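Local coordinates for protein p-nitrophenyl phosphatase (Pho2) (Archaeoglobus fulgidus, PDB 3QGM) that probably acts as a phosphatase of the haloacid dehalogenase superfamily, carrying a metal ion at its presumed active site, at residues A[11-16]-A[208-213]; A[44-49]-A[72-77]. All coordinates share one frame; numbering follows the deposited sequence. Where two conformers were deposited one is given.

Contact 1 (A[11-16]-A[208-213]); sequences YIIDID and AVVGDQ. With CA (calcium ion), chain E.
Tyr11 and Ala208 pair at the start of two parallel strands that run 14° apart. The Tyr11 ring rests its CD1-CE1 side on the Ala208 methyl, with CE1 4.0 Å from CB. Val210 CG2 meets the same ring at its edge. The ring's hydroxyl bonds outside the pair, to Pro6 O and Lys8 N.

Ile12 joins the neighbouring strand through both its backbone groups. Its N donates to Ala208 O. Its O accepts from Val210 N at 2.8 Å. On the opposite face of the sheet from Tyr11, Ile12 CB meets Val209 CG2, and Met193 of helix 190-200 touches both residues.

Ile13 returns to the Tyr11 face. Its CG1 lies loosely beside Val210 CB.

Asp14 N donates to Val210 O, the last main-chain bond of the ladder. Its CG is anti to the backbone N (chi1 166°), which swings the carboxylate across to the calcium ion. Both its oxygens bind: OD1 is 2.6 Å and OD2 2.4 Å from the metal. OD2 also takes a weak bond from Asp212 N. Asp14 OD2 and Asp212 OD1 stand only 2.9 Å apart because both bind the calcium ion.

Asp16 contributes its backbone O, 2.3 Å from calcium, while its OD1 bonds to Ser22 N. Asp212 OD1 binds the calcium ion at 2.3 Å, and OD2 holds a metal-bound water and accepts from Val235 N. Three waters bring the coordination to seven.

Asp14 and Asp16 fit the DxD motif of haloacid dehalogenase-like hydrolases. Joined by Asp212, just past the end of strand 207-211, they form the metal site at the C-terminal ends of the central strands of the family's Rossmann-like sheet.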
loop_
_atom_site.group_PDB
_atom_site.type_symbol
_atom_site.label_atom_id
_atom_site.label_comp_id
_atom_site.label_asym_id
_atom_site.label_seq_id
_atom_site.Cartn_x
_atom_site.Cartn_y
_atom_site.Cartn_z
ATOM N N TYR A 11 -33.736 -5.049 11.478
ATOM C CA TYR A 11 -32.783 -5.717 10.587
ATOM C C TYR A 11 -31.811 -4.682 10.020
ATOM O O TYR A 11 -32.213 -3.668 9.491
ATOM C CB TYR A 11 -33.536 -6.428 9.463
ATOM C CG TYR A 11 -34.366 -7.549 10.015
ATOM C CD1 TYR A 11 -33.845 -8.836 10.123
ATOM C CD2 TYR A 11 -35.634 -7.318 10.511
ATOM C CE1 TYR A 11 -34.573 -9.855 10.673
ATOM C CE2 TYR A 11 -36.371 -8.353 11.093
ATOM C CZ TYR A 11 -35.833 -9.614 11.172
ATOM O OH TYR A 11 -36.549 -10.663 11.747
ATOM N N ILE A 12 -30.532 -4.953 10.178
ATOM C CA ILE A 12 -29.462 -4.184 9.559
ATOM C C ILE A 12 -29.099 -4.996 8.334
ATOM O O ILE A 12 -28.594 -6.124 8.464
ATOM C CB ILE A 12 -28.258 -4.036 10.480
ATOM C CG1 ILE A 12 -28.679 -3.140 11.650
ATOM C CG2 ILE A 12 -27.055 -3.434 9.687
ATOM C CD1 ILE A 12 -27.603 -2.884 12.711
ATOM N N ILE A 13 -29.415 -4.434 7.155
ATOM C CA ILE A 13 -29.312 -5.176 5.884
ATOM C C ILE A 13 -28.216 -4.616 4.977
ATOM O O ILE A 13 -28.201 -3.456 4.588
ATOM C CB ILE A 13 -30.660 -5.319 5.171
ATOM C CG1 ILE A 13 -31.699 -5.957 6.116
ATOM C CG2 ILE A 13 -30.506 -6.205 3.955
ATOM C CD1 ILE A 13 -33.106 -6.117 5.486
ATOM N N ASP A 14 -27.229 -5.454 4.709
ATOM C CA ASP A 14 -26.234 -5.173 3.636
ATOM C C ASP A 14 -26.994 -5.054 2.298
ATOM O O ASP A 14 -27.956 -5.802 2.053
ATOM C CB ASP A 14 -25.225 -6.319 3.680
ATOM C CG ASP A 14 -24.298 -6.425 2.471
ATOM O OD1 ASP A 14 -23.764 -5.443 1.877
ATOM O OD2 ASP A 14 -24.070 -7.606 2.155
ATOM N N ILE A 15 -26.600 -4.090 1.464
ATOM C CA ILE A 15 -27.239 -3.877 0.164
ATOM C C ILE A 15 -26.609 -4.798 -0.899
ATOM O O ILE A 15 -27.294 -5.662 -1.444
ATOM C CB ILE A 15 -27.112 -2.424 -0.286
ATOM C CG1 ILE A 15 -27.837 -1.487 0.700
ATOM C CG2 ILE A 15 -27.675 -2.209 -1.718
ATOM C CD1 ILE A 15 -27.521 -0.003 0.477
ATOM N N ASP A 16 -25.325 -4.627 -1.183
ATOM C CA ASP A 16 -24.698 -5.388 -2.290
ATOM C C ASP A 16 -24.506 -6.871 -1.990
ATOM O O ASP A 16 -23.853 -7.263 -1.006
ATOM C CB ASP A 16 -23.382 -4.750 -2.771
ATOM C CG ASP A 16 -23.304 -4.675 -4.319
ATOM O OD1 ASP A 16 -24.100 -3.886 -4.922
ATOM O OD2 ASP A 16 -22.480 -5.418 -4.911
ATOM N N ALA A 208 -31.168 -8.258 13.917
ATOM C CA ALA A 208 -30.325 -9.209 13.179
ATOM C C ALA A 208 -29.599 -8.486 12.047
ATOM O O ALA A 208 -30.136 -7.580 11.441
ATOM C CB ALA A 208 -31.135 -10.411 12.646
ATOM N N VAL A 209 -28.363 -8.888 11.789
ATOM C CA VAL A 209 -27.504 -8.264 10.782
ATOM C C VAL A 209 -27.417 -9.250 9.618
ATOM O O VAL A 209 -27.042 -10.408 9.810
ATOM C CB VAL A 209 -26.145 -7.953 11.412
ATOM C CG1 VAL A 209 -25.059 -7.473 10.333
ATOM C CG2 VAL A 209 -26.341 -6.931 12.518
ATOM N N VAL A 210 -27.830 -8.818 8.433
ATOM C CA VAL A 210 -27.952 -9.717 7.292
ATOM C C VAL A 210 -26.975 -9.243 6.258
ATOM O O VAL A 210 -26.871 -8.015 6.026
ATOM C CB VAL A 210 -29.341 -9.625 6.630
ATOM C CG1 VAL A 210 -29.422 -10.595 5.424
ATOM C CG2 VAL A 210 -30.475 -9.928 7.635
ATOM N N GLY A 211 -26.298 -10.195 5.625
ATOM C CA GLY A 211 -25.314 -9.912 4.628
ATOM C C GLY A 211 -24.794 -11.118 3.893
ATOM O O GLY A 211 -25.207 -12.259 4.147
ATOM N N ASP A 212 -23.874 -10.859 2.976
ATOM C CA ASP A 212 -23.362 -11.886 2.081
ATOM C C ASP A 212 -21.921 -12.233 2.347
ATOM O O ASP A 212 -21.429 -13.121 1.703
ATOM C CB ASP A 212 -23.553 -11.505 0.592
ATOM C CG ASP A 212 -22.635 -10.371 0.136
ATOM O OD1 ASP A 212 -22.302 -9.483 0.941
ATOM O OD2 ASP A 212 -22.279 -10.357 -1.057
ATOM N N GLN A 213 -21.265 -11.538 3.288
ATOM C CA GLN A 213 -19.850 -11.767 3.643
ATOM C C GLN A 213 -19.641 -12.055 5.132
ATOM O O GLN A 213 -19.985 -11.249 6.024
ATOM C CB GLN A 213 -19.003 -10.557 3.247
ATOM C CG GLN A 213 -18.929 -10.326 1.756
ATOM C CD GLN A 213 -17.933 -9.227 1.387
ATOM O OE1 GLN A 213 -16.863 -9.504 0.876
ATOM N NE2 GLN A 213 -18.308 -7.988 1.609
HETATM CA CA CA E . -22.268 -7.231 0.646
HETATM O O HOH W 1 -20.992 -8.086 -1.252
HETATM O O HOH W 2 -20.956 -7.157 2.328
HETATM O O HOH W 3 -21.174 -5.266 -0.027
#

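Contact 2 (A[44-49]-A[72-77]); sequences IFVSNN and EILVAT
Glu72 O takes a hydrogen bond from Phe45 N (2.8 Å) and a CA-H...O contact from Ile44. The edge of the Phe45 ring also comes close, with CD1 3.5 Å from the same oxygen. This is the first rung of a right-handed beta-alpha-beta unit made of strand 42-47, helix 54-63 and strand 73-75, part of the Rossmann-like HAD sheet.

The parallel ladder continues with Leu74 N donating to Phe45 O. Ser47 N then bonds to Leu74 O at 3.0 Å. A last, weak bond runs from Ala76 N, at the start of helix 76-87, to Ser47 O.

Val46 and Leu74 lie side by side on one face of the sheet. Ile44 CG1 is anti to the backbone N (chi1 -177°), and this extended chain brings CD1 to 4.0 Å from Leu74 CB. Ile192 of helix 190-200 packs on both Val46 and Leu74. On the other face Phe45 packs on Leu61 of helix 54-63, and in the conformer given Ile73 meets Phe45.

At the strand end, Ser47 OG accepts from Asn49 N at 3.0 Å, closing an ST turn. The hydroxyl gets there by lying anti to the backbone N (chi1 168°). With an alanine here, Asn49 N would probably be left without its mate and the turn freer to move. Asn49 OD1 accepts from Thr51 N and Arg52 N, which probably steadies the loop leading to helix 54-63. The Asn49 backbone O sits over the beginning of helix 76-87, 3.5 Å from Ala76 CB. Beside it, Asn49 CB presses on the Val75 methyl CG2, also 3.5 Å away.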
loop_
_atom_site.group_PDB
_atom_site.type_symbol
_atom_site.label_atom_id
_atom_site.label_comp_id
_atom_site.label_asym_id
_atom_site.label_seq_id
_atom_site.Cartn_x
_atom_site.Cartn_y
_atom_site.Cartn_z
ATOM N N ILE A 44 -32.700 -0.954 8.404
ATOM C CA ILE A 44 -31.742 0.028 7.985
ATOM C C ILE A 44 -30.760 -0.669 7.058
ATOM O O ILE A 44 -30.223 -1.749 7.369
ATOM C CB ILE A 44 -31.060 0.740 9.145
ATOM C CG1 ILE A 44 -30.108 1.832 8.617
ATOM C CG2 ILE A 44 -30.285 -0.216 10.014
ATOM C CD1 ILE A 44 -29.797 2.946 9.658
ATOM N N PHE A 45 -30.566 -0.064 5.897
ATOM C CA PHE A 45 -29.657 -0.591 4.882
ATOM C C PHE A 45 -28.259 -0.015 5.156
ATOM O O PHE A 45 -28.108 1.199 5.342
ATOM C CB PHE A 45 -30.148 -0.207 3.496
ATOM C CG PHE A 45 -31.495 -0.773 3.153
ATOM C CD1 PHE A 45 -32.636 0.010 3.259
ATOM C CD2 PHE A 45 -31.633 -2.093 2.716
ATOM C CE1 PHE A 45 -33.904 -0.517 2.970
ATOM C CE2 PHE A 45 -32.891 -2.623 2.415
ATOM C CZ PHE A 45 -34.028 -1.829 2.542
ATOM N N VAL A 46 -27.245 -0.868 5.252
ATOM C CA VAL A 46 -25.912 -0.390 5.649
ATOM C C VAL A 46 -24.914 -0.813 4.592
ATOM O O VAL A 46 -24.857 -1.983 4.252
ATOM C CB VAL A 46 -25.494 -0.884 7.050
ATOM C CG1 VAL A 46 -24.034 -0.511 7.362
ATOM C CG2 VAL A 46 -26.385 -0.287 8.160
ATOM N N SER A 47 -24.138 0.132 4.060
ATOM C CA SER A 47 -23.192 -0.168 2.997
ATOM C C SER A 47 -21.866 0.501 3.242
ATOM O O SER A 47 -21.820 1.613 3.724
ATOM C CB SER A 47 -23.708 0.361 1.660
ATOM O OG SER A 47 -22.695 0.316 0.693
ATOM N N ASN A 48 -20.787 -0.215 2.886
ATOM C CA ASN A 48 -19.451 0.302 3.023
ATOM C C ASN A 48 -19.035 1.135 1.851
ATOM O O ASN A 48 -17.888 1.547 1.797
ATOM C CB ASN A 48 -18.459 -0.849 3.179
ATOM C CG ASN A 48 -18.316 -1.296 4.616
ATOM O OD1 ASN A 48 -19.031 -0.823 5.489
ATOM N ND2 ASN A 48 -17.325 -2.173 4.873
ATOM N N ASN A 49 -19.940 1.354 0.901
ATOM C CA ASN A 49 -19.644 2.167 -0.286
ATOM C C ASN A 49 -18.861 3.396 0.102
ATOM O O ASN A 49 -19.301 4.211 0.938
ATOM C CB ASN A 49 -20.932 2.603 -1.022
ATOM C CG ASN A 49 -20.653 3.128 -2.419
ATOM O OD1 ASN A 49 -19.948 4.101 -2.583
ATOM N ND2 ASN A 49 -21.213 2.479 -3.431
ATOM N N GLU A 72 -33.348 5.500 6.653
ATOM C CA GLU A 72 -33.194 4.061 6.543
ATOM C C GLU A 72 -31.913 3.631 5.784
ATOM O O GLU A 72 -31.747 2.437 5.572
ATOM C CB GLU A 72 -34.394 3.459 5.787
ATOM C CG GLU A 72 -35.709 3.487 6.525
ATOM C CD GLU A 72 -36.844 2.966 5.648
ATOM O OE1 GLU A 72 -37.276 3.698 4.730
ATOM O OE2 GLU A 72 -37.283 1.821 5.852
ATOM N N ILE A 73 -31.070 4.578 5.351
ATOM C CA ILE A 73 -29.844 4.302 4.566
ATOM C C ILE A 73 -28.640 4.810 5.344
ATOM O O ILE A 73 -28.595 5.993 5.677
ATOM C CB ILE A 73 -29.766 5.086 3.197
ATOM C CG1 ILE A 73 -31.020 4.953 2.328
ATOM C CG2 ILE A 73 -28.572 4.608 2.396
ATOM C CD1 ILE A 73 -31.145 3.641 1.697
ATOM N N LEU A 74 -27.681 3.935 5.637
ATOM C CA LEU A 74 -26.449 4.326 6.287
ATOM C C LEU A 74 -25.295 3.844 5.423
ATOM O O LEU A 74 -24.983 2.628 5.398
ATOM C CB LEU A 74 -26.360 3.738 7.711
ATOM C CG LEU A 74 -25.244 4.239 8.663
ATOM C CD1 LEU A 74 -25.279 5.766 8.891
ATOM C CD2 LEU A 74 -25.339 3.516 9.952
ATOM N N VAL A 75 -24.661 4.784 4.719
ATOM C CA VAL A 75 -23.541 4.460 3.842
ATOM C C VAL A 75 -22.265 5.108 4.406
ATOM O O VAL A 75 -22.319 6.115 5.125
ATOM C CB VAL A 75 -23.837 4.871 2.372
ATOM C CG1 VAL A 75 -24.007 6.437 2.227
ATOM C CG2 VAL A 75 -22.765 4.256 1.411
ATOM N N ALA A 76 -21.135 4.456 4.139
ATOM C CA ALA A 76 -19.901 4.783 4.800
ATOM C C ALA A 76 -19.504 6.216 4.523
ATOM O O ALA A 76 -18.911 6.842 5.358
ATOM C CB ALA A 76 -18.752 3.786 4.362
ATOM N N THR A 77 -19.810 6.736 3.345
ATOM C CA THR A 77 -19.426 8.107 3.035
ATOM C C THR A 77 -20.140 9.064 4.010
ATOM O O THR A 77 -19.514 9.899 4.698
ATOM C CB THR A 77 -19.809 8.497 1.602
ATOM O OG1 THR A 77 -21.193 8.209 1.382
ATOM C CG2 THR A 77 -18.906 7.738 0.530
#

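How the contacts relate
Both contacts belong to the same six-stranded parallel sheet, with centres about 10 Å apart. Strand 10-14 of contact 1 and strand 42-47 of contact 2 are direct neighbours, so the four strands run 73-75, 42-47, 10-14, 207-211 across the sheet. Ile13 links the contacts through probable hydrogen bonds to Ile44 and Val46, and Ile12 packs on the same two residues. Along the chain, contact 2 is nested within the long loop that contact 1 closes. That loop includes the second, five-stranded sheet. Because the strands run parallel, Ser47 at the end of strand 42-47 lies at the same end of the sheet as the metal site, its side chain about 8 Å from the calcium ion.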